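Local structure of NmrA family protein (Shigella flexneri 2a, 3QVO) at residues Q51-R56 against S69-G74. The protein is of unknown function but probably binds NAD(P) as a Rossmann-fold member of the NmrA family. Sequence-based numbering, arbitrary orientation.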
loop_
_atom_site.group_PDB
_atom_site.type_symbol
_atom_site.label_atom_id
_atom_site.label_comp_id
_atom_site.label_asym_id
_atom_site.label_seq_id
_atom_site.Cartn_x
_atom_site.Cartn_y
_atom_site.Cartn_z
ATOM N N GLN A 51 -9.406 6.557 9.954
ATOM C CA GLN A 51 -8.170 6.470 9.149
ATOM C C GLN A 51 -7.151 7.498 9.595
ATOM O O GLN A 51 -7.449 8.670 9.701
ATOM C CB GLN A 51 -8.458 6.595 7.635
ATOM C CG GLN A 51 -9.276 7.801 7.189
ATOM C CD GLN A 51 -9.542 7.791 5.692
ATOM O OE1 GLN A 51 -8.738 7.263 4.933
ATOM N NE2 GLN A 51 -10.637 8.413 5.256
ATOM N N THR A 52 -5.955 7.035 9.912
ATOM C CA THR A 52 -4.897 7.902 10.338
ATOM C C THR A 52 -3.985 8.097 9.154
ATOM O O THR A 52 -3.503 7.134 8.586
ATOM C CB THR A 52 -4.124 7.268 11.451
ATOM O OG1 THR A 52 -5.000 7.021 12.549
ATOM C CG2 THR A 52 -2.921 8.156 11.878
ATOM N N LEU A 53 -3.755 9.348 8.784
ATOM C CA LEU A 53 -3.071 9.684 7.542
ATOM C C LEU A 53 -1.723 10.280 7.905
ATOM O O LEU A 53 -1.623 11.425 8.354
ATOM C CB LEU A 53 -3.895 10.667 6.745
ATOM C CG LEU A 53 -5.362 10.280 6.507
ATOM C CD1 LEU A 53 -6.051 11.347 5.651
ATOM C CD2 LEU A 53 -5.549 8.885 5.881
ATOM N N PHE A 54 -0.687 9.469 7.711
ATOM C CA PHE A 54 0.664 9.763 8.119
ATOM C C PHE A 54 1.431 10.193 6.883
ATOM O O PHE A 54 1.558 9.419 5.949
ATOM C CB PHE A 54 1.227 8.463 8.645
ATOM C CG PHE A 54 2.546 8.562 9.328
ATOM C CD1 PHE A 54 2.624 8.800 10.704
ATOM C CD2 PHE A 54 3.720 8.290 8.623
ATOM C CE1 PHE A 54 3.861 8.806 11.344
ATOM C CE2 PHE A 54 4.949 8.312 9.235
ATOM C CZ PHE A 54 5.040 8.571 10.608
ATOM N N ALA A 55 1.936 11.430 6.894
ATOM C CA ALA A 55 2.697 11.938 5.797
ATOM C C ALA A 55 3.752 12.955 6.218
ATOM O O ALA A 55 3.613 13.658 7.208
ATOM C CB ALA A 55 1.763 12.575 4.781
ATOM N N ARG A 56 4.781 13.044 5.387
ATOM C CA ARG A 56 5.911 13.886 5.593
ATOM C C ARG A 56 5.491 15.326 5.507
ATOM O O ARG A 56 5.870 16.146 6.338
ATOM C CB ARG A 56 6.968 13.602 4.505
ATOM C CG ARG A 56 8.091 12.635 4.913
ATOM C CD ARG A 56 9.029 12.290 3.732
ATOM N NE ARG A 56 10.236 13.142 3.684
ATOM C CZ ARG A 56 11.496 12.711 3.886
ATOM N NH1 ARG A 56 11.761 11.413 4.170
ATOM N NH2 ARG A 56 12.519 13.575 3.807
ATOM N N SER A 69 -10.827 11.094 9.790
ATOM C CA SER A 69 -9.364 11.072 9.596
ATOM C C SER A 69 -8.636 11.791 10.679
ATOM O O SER A 69 -9.169 12.657 11.340
ATOM C CB SER A 69 -8.936 11.716 8.273
ATOM O OG SER A 69 -9.116 13.138 8.294
ATOM N N GLN A 70 -7.391 11.363 10.878
ATOM C CA GLN A 70 -6.478 12.051 11.726
ATOM C C GLN A 70 -5.221 12.174 10.879
ATOM O O GLN A 70 -4.749 11.193 10.291
ATOM C CB GLN A 70 -6.222 11.284 13.016
ATOM C CG GLN A 70 -5.183 11.920 13.865
ATOM C CD GLN A 70 -5.426 11.742 15.357
ATOM O OE1 GLN A 70 -5.148 10.683 15.918
ATOM N NE2 GLN A 70 -5.962 12.789 16.006
ATOM N N ILE A 71 -4.709 13.386 10.801
ATOM C CA ILE A 71 -3.578 13.670 9.954
ATOM C C ILE A 71 -2.383 13.965 10.823
ATOM O O ILE A 71 -2.379 14.919 11.612
ATOM C CB ILE A 71 -3.837 14.850 9.034
ATOM C CG1 ILE A 71 -4.906 14.472 8.008
ATOM C CG2 ILE A 71 -2.542 15.206 8.308
ATOM C CD1 ILE A 71 -5.526 15.671 7.308
ATOM N N ILE A 72 -1.408 13.088 10.681
ATOM C CA ILE A 72 -0.179 13.094 11.447
ATOM C C ILE A 72 1.056 13.366 10.571
ATOM O O ILE A 72 1.238 12.747 9.505
ATOM C CB ILE A 72 -0.009 11.765 12.124
ATOM C CG1 ILE A 72 -1.169 11.546 13.146
ATOM C CG2 ILE A 72 1.348 11.722 12.803
ATOM C CD1 ILE A 72 -1.245 10.112 13.656
HETATM N N MSE A 73 1.853 14.338 11.001
HETATM C CA MSE A 73 3.117 14.648 10.336
HETATM C C MSE A 73 4.183 13.688 10.811
HETATM O O MSE A 73 4.491 13.611 11.987
HETATM C CB MSE A 73 3.606 16.085 10.584
HETATM C CG MSE A 73 4.909 16.430 9.786
HETATM SE SE MSE A 73 5.298 18.342 9.865
HETATM C CE MSE A 73 6.029 18.375 11.685
ATOM N N GLY A 74 4.741 12.948 9.875
ATOM C CA GLY A 74 5.834 12.040 10.188
ATOM C C GLY A 74 6.447 11.280 9.008
ATOM O O GLY A 74 5.850 11.076 7.954
#
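Strands 49-55 and 69-73 pair in parallel through Q51-R56 and S69-G74 at one side of the Rossmann sheet. Strand 24-29 flanks the first of them on its other edge. The register runs from Q51 beside S69 to A55 beside M73, a selenomethionine. Five backbone hydrogen bonds join the two. L53 N reaches Q70 O at 2.6 Å and A55 N reaches I72 O at 3.0 Å. At the end of the ladder G74 N meets A55 O from above the carbonyl plane, where the chain leaves the strand.

F54 and I72 share one face of the sheet. The phenyl CG is anti to the backbone N (chi1 -171°), and the ring lies alongside the neighbouring strand. G74 CA then sits over a ring face, 4.0 Å from the F54 centroid, in a CH-pi contact. I72 CG2 approaches F54 CD1 obliquely at 3.8 Å. Helix 79-86 covers both side chains through A85.

On the other face L53 CD1 touches both S69 CB (3.9 Å) and I71 CG1 (4.1 Å). Helix 34-43 packs on L53 through I40. Q51 NE2 hydrogen-bonds N68 OD1 and I40 O.

Parallel strands with helices on both faces are characteristic of the Rossmann fold of NAD(P)-binding proteins.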